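PDB 5AY6: flagellar hook protein FlgE from Caulobacter crescentus CB15, which probably builds the flagellar hook, the curved universal joint that passes motor torque on to the filament, this chain being a 32 kDa fragment of the longer subunit. Local coordinates for residues S24-K35 with H46-S54; P147-K157 with N210-G218. All coordinates share one frame; numbering follows the deposited sequence.

Contact 1: residues S24-K35 with H46-S54; sequences SYKVGTAGSPSK and HNYDVVYSS
With OG of Ser34 anti to its own carbonyl carbon (chi1 -61°) and CG of Asp49 likewise (chi1 -80°), the hydroxyl reaches the backbone of 46-54 while the carboxylate turns back to the backbone of 24-35. Ser34 OG takes the N-H of Val50 at 2.9 Å, almost straight at 172°, and gives its own proton to Val27 O at 2.6 Å; one hydroxyl thus fastens the two ends of the loop, Val27 and Ser34, to each other and ties them to Val50. In return Asp49 OD1 accepts from Ser34 N at 3.1 Å, met nearly along its C-O axis. The two strands form an antiparallel beta hairpin at one edge of a five-stranded sheet in the FlgE third-domain region. Between the Lys26-Val51 pair and the Lys35-Tyr48 pair, strand 24-39 is interrupted by a loop with a type II beta turn from Thr29 to Ser32. Where it returns, Ser34 and Lys35 both face Tyr48 in a classic beta bulge, and Lys35 N binds Tyr48 O at 2.9 Å. Across the first half, Tyr25 N meets Tyr52 O at 2.7 Å and Val27 N meets Val50 O at 2.9 Å. CG2 of Val27 comes against the edge of the Tyr52 ring, near its plane, 3.5 Å from CE2; Val139 of helix 137-140 also touches this tyrosine. On the other sheet face, the hydroxyls of Ser24 and Ser53 approach to 2.7 Å between OG atoms. Lys35 lays CG against Val50 CG2, and its chain, bent at chi2, carries NZ away to a salt bridge with Glu138.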
# COMPACT_ATOMS: atom_id res chain seq x y z
N SER A 24 0.07 5.89 -7.60
CA SER A 24 0.77 7.15 -7.83
C SER A 24 -0.03 8.02 -8.79
O SER A 24 -0.06 7.77 -10.00
CB SER A 24 2.17 6.92 -8.37
OG SER A 24 2.99 6.30 -7.40
N TYR A 25 -0.66 9.05 -8.25
CA TYR A 25 -1.61 9.84 -9.01
C TYR A 25 -1.05 11.19 -9.45
O TYR A 25 -0.78 12.05 -8.62
CB TYR A 25 -2.88 10.04 -8.17
CG TYR A 25 -3.84 11.07 -8.72
CD1 TYR A 25 -4.56 10.82 -9.88
CD2 TYR A 25 -4.04 12.27 -8.06
CE1 TYR A 25 -5.45 11.76 -10.37
CE2 TYR A 25 -4.93 13.21 -8.55
CZ TYR A 25 -5.63 12.95 -9.70
OH TYR A 25 -6.52 13.88 -10.19
N LYS A 26 -0.89 11.36 -10.76
CA LYS A 26 -0.44 12.64 -11.29
C LYS A 26 -1.63 13.57 -11.46
O LYS A 26 -2.58 13.25 -12.17
CB LYS A 26 0.27 12.48 -12.63
CG LYS A 26 0.79 13.79 -13.19
CD LYS A 26 0.79 13.80 -14.71
CE LYS A 26 1.58 12.63 -15.26
NZ LYS A 26 1.17 12.30 -16.65
N VAL A 27 -1.56 14.73 -10.80
CA VAL A 27 -2.62 15.73 -10.85
C VAL A 27 -2.79 16.30 -12.26
O VAL A 27 -1.81 16.60 -12.93
CB VAL A 27 -2.32 16.90 -9.88
CG1 VAL A 27 -3.43 17.95 -9.95
CG2 VAL A 27 -2.15 16.38 -8.47
N GLY A 28 -4.04 16.44 -12.69
CA GLY A 28 -4.32 17.16 -13.91
C GLY A 28 -4.69 16.26 -15.07
O GLY A 28 -4.80 15.05 -14.92
N THR A 29 -4.89 16.87 -16.23
CA THR A 29 -5.30 16.14 -17.42
C THR A 29 -4.09 15.61 -18.18
O THR A 29 -3.01 16.21 -18.15
CB THR A 29 -6.14 17.03 -18.34
OG1 THR A 29 -5.43 18.24 -18.62
CG2 THR A 29 -7.46 17.39 -17.66
N ALA A 30 -4.27 14.48 -18.86
CA ALA A 30 -3.21 13.86 -19.63
C ALA A 30 -2.72 14.78 -20.76
O ALA A 30 -3.53 15.38 -21.46
CB ALA A 30 -3.68 12.53 -20.21
N GLY A 31 -1.41 14.87 -20.91
CA GLY A 31 -0.83 15.64 -22.01
C GLY A 31 -0.45 17.07 -21.66
O GLY A 31 0.05 17.80 -22.51
N SER A 32 -0.69 17.46 -20.42
CA SER A 32 -0.31 18.79 -19.96
C SER A 32 0.20 18.72 -18.52
O SER A 32 -0.20 17.84 -17.77
CB SER A 32 -1.49 19.76 -20.07
OG SER A 32 -2.50 19.43 -19.13
N PRO A 33 1.10 19.65 -18.14
CA PRO A 33 1.64 19.64 -16.78
C PRO A 33 0.55 19.85 -15.73
O PRO A 33 -0.47 20.48 -16.02
CB PRO A 33 2.61 20.83 -16.78
CG PRO A 33 2.94 21.06 -18.22
CD PRO A 33 1.70 20.70 -18.98
N SER A 34 0.77 19.29 -14.54
CA SER A 34 -0.13 19.49 -13.41
C SER A 34 -0.37 20.98 -13.16
O SER A 34 -1.51 21.44 -13.11
CB SER A 34 0.43 18.84 -12.15
OG SER A 34 0.58 17.43 -12.29
N LYS A 35 0.73 21.72 -13.02
CA LYS A 35 0.67 23.14 -12.71
C LYS A 35 1.53 23.93 -13.70
O LYS A 35 2.60 23.47 -14.10
CB LYS A 35 1.13 23.40 -11.27
CG LYS A 35 0.33 22.65 -10.20
CD LYS A 35 -1.10 23.16 -10.11
CE LYS A 35 -1.93 22.28 -9.18
NZ LYS A 35 -3.27 22.86 -8.92
N HIS A 46 8.13 27.97 -13.75
CA HIS A 46 8.25 26.56 -14.10
C HIS A 46 6.89 25.95 -14.45
O HIS A 46 5.85 26.47 -14.07
CB HIS A 46 8.85 25.76 -12.95
CG HIS A 46 10.06 26.39 -12.32
ND1 HIS A 46 11.33 25.95 -12.55
CD2 HIS A 46 10.16 27.42 -11.43
CE1 HIS A 46 12.19 26.69 -11.85
NE2 HIS A 46 11.50 27.58 -11.17
N ASN A 47 6.94 24.83 -15.17
CA ASN A 47 5.80 23.94 -15.26
C ASN A 47 6.14 22.67 -14.49
O ASN A 47 7.20 22.07 -14.70
CB ASN A 47 5.45 23.61 -16.71
CG ASN A 47 5.04 24.83 -17.51
OD1 ASN A 47 4.54 25.81 -16.96
ND2 ASN A 47 5.26 24.78 -18.81
N TYR A 48 5.26 22.27 -13.58
CA TYR A 48 5.53 21.13 -12.72
C TYR A 48 4.49 20.03 -12.85
O TYR A 48 3.31 20.31 -13.08
CB TYR A 48 5.60 21.56 -11.25
CG TYR A 48 6.83 22.34 -10.85
CD1 TYR A 48 8.09 21.77 -10.94
CD2 TYR A 48 6.72 23.62 -10.34
CE1 TYR A 48 9.22 22.47 -10.56
CE2 TYR A 48 7.84 24.33 -9.95
CZ TYR A 48 9.09 23.75 -10.07
OH TYR A 48 10.21 24.45 -9.69
N ASP A 49 4.92 18.79 -12.69
CA ASP A 49 4.00 17.69 -12.47
C ASP A 49 3.95 17.42 -10.97
O ASP A 49 4.98 17.44 -10.29
CB ASP A 49 4.42 16.43 -13.23
CG ASP A 49 4.02 16.47 -14.69
OD1 ASP A 49 3.02 17.14 -15.02
OD2 ASP A 49 4.71 15.83 -15.52
N VAL A 50 2.75 17.19 -10.45
CA VAL A 50 2.60 16.88 -9.04
C VAL A 50 2.04 15.47 -8.90
O VAL A 50 0.97 15.17 -9.42
CB VAL A 50 1.68 17.88 -8.32
CG1 VAL A 50 1.65 17.60 -6.82
CG2 VAL A 50 2.15 19.31 -8.59
N VAL A 51 2.77 14.61 -8.21
CA VAL A 51 2.36 13.23 -8.06
C VAL A 51 2.17 12.88 -6.59
O VAL A 51 3.14 12.87 -5.82
CB VAL A 51 3.39 12.26 -8.69
CG1 VAL A 51 2.89 10.82 -8.60
CG2 VAL A 51 3.68 12.64 -10.13
N TYR A 52 0.93 12.62 -6.20
CA TYR A 52 0.63 12.08 -4.88
C TYR A 52 0.70 10.56 -4.94
O TYR A 52 0.15 9.95 -5.86
CB TYR A 52 -0.76 12.49 -4.41
CG TYR A 52 -0.97 13.98 -4.21
CD1 TYR A 52 -0.57 14.61 -3.04
CD2 TYR A 52 -1.62 14.74 -5.17
CE1 TYR A 52 -0.78 15.96 -2.85
CE2 TYR A 52 -1.84 16.09 -4.99
CZ TYR A 52 -1.41 16.70 -3.83
OH TYR A 52 -1.63 18.04 -3.64
N SER A 53 1.36 9.95 -3.96
CA SER A 53 1.42 8.50 -3.89
C SER A 53 0.91 7.97 -2.55
O SER A 53 1.11 8.59 -1.51
CB SER A 53 2.85 8.00 -4.12
OG SER A 53 3.24 8.22 -5.46
N SER A 54 0.25 6.82 -2.60
CA SER A 54 -0.18 6.13 -1.39
C SER A 54 1.03 5.60 -0.61
O SER A 54 1.98 5.10 -1.20
CB SER A 54 -1.13 4.99 -1.75
OG SER A 54 -1.23 4.06 -0.69

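Contact 2: residues P147-K157 with N210-G218; sequences PSTWSMSDYAK and NGNGQISTG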
# COMPACT_ATOMS: atom_id res chain seq x y z
N PRO A 147 -4.71 0.43 2.39
CA PRO A 147 -4.84 -0.97 2.78
C PRO A 147 -6.04 -1.23 3.69
O PRO A 147 -6.48 -2.38 3.81
CB PRO A 147 -3.52 -1.26 3.52
CG PRO A 147 -2.96 0.09 3.88
CD PRO A 147 -3.42 1.02 2.80
N SER A 148 -6.56 -0.17 4.30
CA SER A 148 -7.69 -0.29 5.21
C SER A 148 -9.03 0.15 4.62
O SER A 148 -10.03 -0.55 4.76
CB SER A 148 -7.41 0.51 6.48
OG SER A 148 -8.58 0.64 7.27
N THR A 149 -9.05 1.30 3.95
CA THR A 149 -10.32 1.89 3.53
C THR A 149 -10.55 1.90 2.02
O THR A 149 -11.64 2.21 1.56
CB THR A 149 -10.45 3.34 4.03
OG1 THR A 149 -9.35 4.12 3.54
CG2 THR A 149 -10.45 3.38 5.56
N TRP A 150 -9.52 1.56 1.25
CA TRP A 150 -9.64 1.57 -0.20
C TRP A 150 -8.65 0.56 -0.78
O TRP A 150 -7.67 0.92 -1.43
CB TRP A 150 -9.38 2.98 -0.74
CG TRP A 150 -9.96 3.25 -2.10
CD1 TRP A 150 -9.27 3.53 -3.25
CD2 TRP A 150 -11.35 3.30 -2.44
NE1 TRP A 150 -10.15 3.74 -4.28
CE2 TRP A 150 -11.44 3.60 -3.81
CE3 TRP A 150 -12.53 3.10 -1.72
CZ2 TRP A 150 -12.65 3.72 -4.48
CZ3 TRP A 150 -13.74 3.22 -2.38
CH2 TRP A 150 -13.79 3.52 -3.75
N SER A 151 -8.91 -0.72 -0.53
CA SER A 151 -7.89 -1.75 -0.72
C SER A 151 -8.22 -2.72 -1.84
O SER A 151 -9.25 -2.60 -2.51
CB SER A 151 -7.69 -2.52 0.58
OG SER A 151 -8.85 -3.26 0.90
N MET A 152 -7.34 -3.69 -2.05
CA MET A 152 -7.58 -4.73 -3.04
C MET A 152 -8.64 -5.71 -2.53
O MET A 152 -9.37 -6.31 -3.31
CB MET A 152 -6.28 -5.45 -3.38
CG MET A 152 -5.22 -4.54 -3.99
SD MET A 152 -3.67 -5.38 -4.38
CE MET A 152 -2.71 -4.96 -2.93
N SER A 153 -8.76 -5.84 -1.21
CA SER A 153 -9.81 -6.67 -0.64
C SER A 153 -11.17 -5.99 -0.83
O SER A 153 -12.18 -6.66 -1.05
CB SER A 153 -9.55 -6.96 0.84
OG SER A 153 -8.37 -7.74 0.99
N ASP A 154 -11.19 -4.66 -0.76
CA ASP A 154 -12.42 -3.91 -1.03
C ASP A 154 -12.86 -4.15 -2.47
O ASP A 154 -14.05 -4.30 -2.76
CB ASP A 154 -12.23 -2.41 -0.79
CG ASP A 154 -12.08 -2.07 0.68
OD1 ASP A 154 -12.71 -2.73 1.52
OD2 ASP A 154 -11.32 -1.12 0.98
N TYR A 155 -11.88 -4.20 -3.36
CA TYR A 155 -12.13 -4.40 -4.78
C TYR A 155 -12.69 -5.80 -5.06
O TYR A 155 -13.61 -5.95 -5.86
CB TYR A 155 -10.84 -4.18 -5.57
CG TYR A 155 -10.93 -4.58 -7.02
CD1 TYR A 155 -11.53 -3.74 -7.95
CD2 TYR A 155 -10.41 -5.79 -7.47
CE1 TYR A 155 -11.62 -4.10 -9.28
CE2 TYR A 155 -10.50 -6.16 -8.79
CZ TYR A 155 -11.11 -5.31 -9.69
OH TYR A 155 -11.19 -5.66 -11.02
N ALA A 156 -12.14 -6.80 -4.39
CA ALA A 156 -12.62 -8.17 -4.54
C ALA A 156 -14.08 -8.29 -4.12
O ALA A 156 -14.85 -9.05 -4.71
CB ALA A 156 -11.75 -9.13 -3.74
N LYS A 157 -14.47 -7.53 -3.11
CA LYS A 157 -15.85 -7.55 -2.65
C LYS A 157 -16.76 -6.78 -3.60
O LYS A 157 -17.85 -7.24 -3.94
CB LYS A 157 -15.96 -6.99 -1.24
CG LYS A 157 -17.38 -6.71 -0.83
CD LYS A 157 -17.57 -6.71 0.66
CE LYS A 157 -19.04 -6.60 0.99
NZ LYS A 157 -19.82 -7.64 0.27
N ASN A 210 -15.03 -9.68 9.25
CA ASN A 210 -15.17 -8.57 8.32
C ASN A 210 -15.99 -9.00 7.11
O ASN A 210 -16.47 -10.14 7.06
CB ASN A 210 -13.80 -8.03 7.87
CG ASN A 210 -12.96 -9.07 7.15
OD1 ASN A 210 -13.47 -9.89 6.38
ND2 ASN A 210 -11.65 -9.04 7.39
N GLY A 211 -16.15 -8.11 6.14
CA GLY A 211 -16.92 -8.41 4.96
C GLY A 211 -16.09 -8.68 3.71
O GLY A 211 -16.50 -9.45 2.84
N ASN A 212 -14.93 -8.04 3.61
CA ASN A 212 -14.16 -8.13 2.37
C ASN A 212 -13.14 -9.26 2.37
O ASN A 212 -12.48 -9.51 1.35
CB ASN A 212 -13.46 -6.80 2.07
CG ASN A 212 -12.40 -6.42 3.10
OD1 ASN A 212 -12.04 -7.21 3.97
ND2 ASN A 212 -11.90 -5.20 2.99
N GLY A 213 -12.99 -9.93 3.50
CA GLY A 213 -12.12 -11.09 3.60
C GLY A 213 -10.64 -10.84 3.84
O GLY A 213 -9.84 -11.78 3.85
N GLN A 214 -10.26 -9.59 4.06
CA GLN A 214 -8.85 -9.28 4.28
C GLN A 214 -8.29 -9.97 5.53
O GLN A 214 -8.90 -9.97 6.60
CB GLN A 214 -8.64 -7.77 4.40
CG GLN A 214 -7.20 -7.34 4.23
CD GLN A 214 -7.01 -5.85 4.42
OE1 GLN A 214 -6.97 -5.36 5.55
NE2 GLN A 214 -6.89 -5.12 3.32
N ILE A 215 -7.11 -10.56 5.36
CA ILE A 215 -6.42 -11.30 6.42
C ILE A 215 -5.29 -10.46 7.00
O ILE A 215 -5.15 -10.33 8.22
CB ILE A 215 -5.87 -12.64 5.88
CG1 ILE A 215 -7.02 -13.57 5.50
CG2 ILE A 215 -4.95 -13.31 6.91
CD1 ILE A 215 -6.59 -14.80 4.74
N SER A 216 -4.48 -9.88 6.11
CA SER A 216 -3.36 -9.05 6.54
C SER A 216 -2.85 -8.20 5.39
O SER A 216 -3.18 -8.44 4.23
CB SER A 216 -2.23 -9.91 7.08
OG SER A 216 -1.66 -10.68 6.03
N THR A 217 -2.05 -7.19 5.71
CA THR A 217 -1.46 -6.33 4.69
C THR A 217 0.00 -6.10 5.01
O THR A 217 0.43 -6.27 6.15
CB THR A 217 -2.19 -4.97 4.61
OG1 THR A 217 -1.89 -4.20 5.77
CG2 THR A 217 -3.69 -5.16 4.49
N GLY A 218 0.77 -5.70 4.00
CA GLY A 218 2.18 -5.45 4.21
C GLY A 218 2.88 -4.93 2.98
O GLY A 218 2.40 -5.08 1.86
O HOH W 1 -9.81 -3.14 3.32
O HOH W 2 -9.13 -3.73 5.88
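Gln214 and Asn212 bring their side-chain amides to the segment 147-157, one to a loop carbonyl and the other to a helix-capping carboxylate. NE2 of Gln214 donates to Pro147 O at 2.8 Å, with the acceptor in the amide plane and an N-H...O angle of 170°. The same nitrogen also bonds Glu199 of strand 195-202, giving it two acceptors, and a water 2.7 Å from OE1 of Gln214 can donate to it. Asn212 uses both ends of its amide. Its ND2 donates to Asp154 OD1 at 3.0 Å, approaching from above the carboxylate, whose plane is turned 43° from that of the amide; its OD1 accepts from Gln214 N at 3.0 Å, closing an Asx turn that leads into strand 214-222. CG of Asn212 lies between its backbone N and carbonyl carbon (chi1 65°), which sets the amide beside CB of Ser153.

Ser151 and Asp154 form the capping box of helix 152-157: Ser151 OG accepts from Asp154 N, and Asp154 OD2 takes Ser151 N at 2.9 Å. A second water lies 2.6 Å from Ser151 OG, can donate to Ser148 O and weakly accepts from Asn212 ND2, so that it bridges Ser151 and Ser148, with a weak link to Asn212 across the contact. Ser153 sends its hydroxyl to Glu199 while OG also packs 3.4 Å from Gln214 CB. Beyond these polar groups, Pro147 CB rests 4.0 Å from Thr217 CG2. With one carboxylate oxygen of Asp154 on the helix cap and the other on Asn212, the start of the helix and the turn before the strand share an acceptor group, which would probably favour a charged aspartate.

Contacts 1 and 2 follow one another along the chain and sit in different parts of the fragment, their centres 28 Å apart although their nearest atoms come to about 5 Å without touching. The centre of contact 1 lies about 20 Å from the centre of the chain, within the sheet of the third-domain region; that of contact 2 lies about 11 Å from it, where the short helix 152-157 joins the five-stranded antiparallel sheet running from strand 167-174 to strand 228-230. The end of 46-54 leads toward contact 2: Ser54 OG bonds Tyr145 O, shortly before Pro147, and Ser54 O is reached by Tyr197 OH of the second sheet. Ser54 therefore links the hairpin of contact 1 to the sheet that carries strand 214-222.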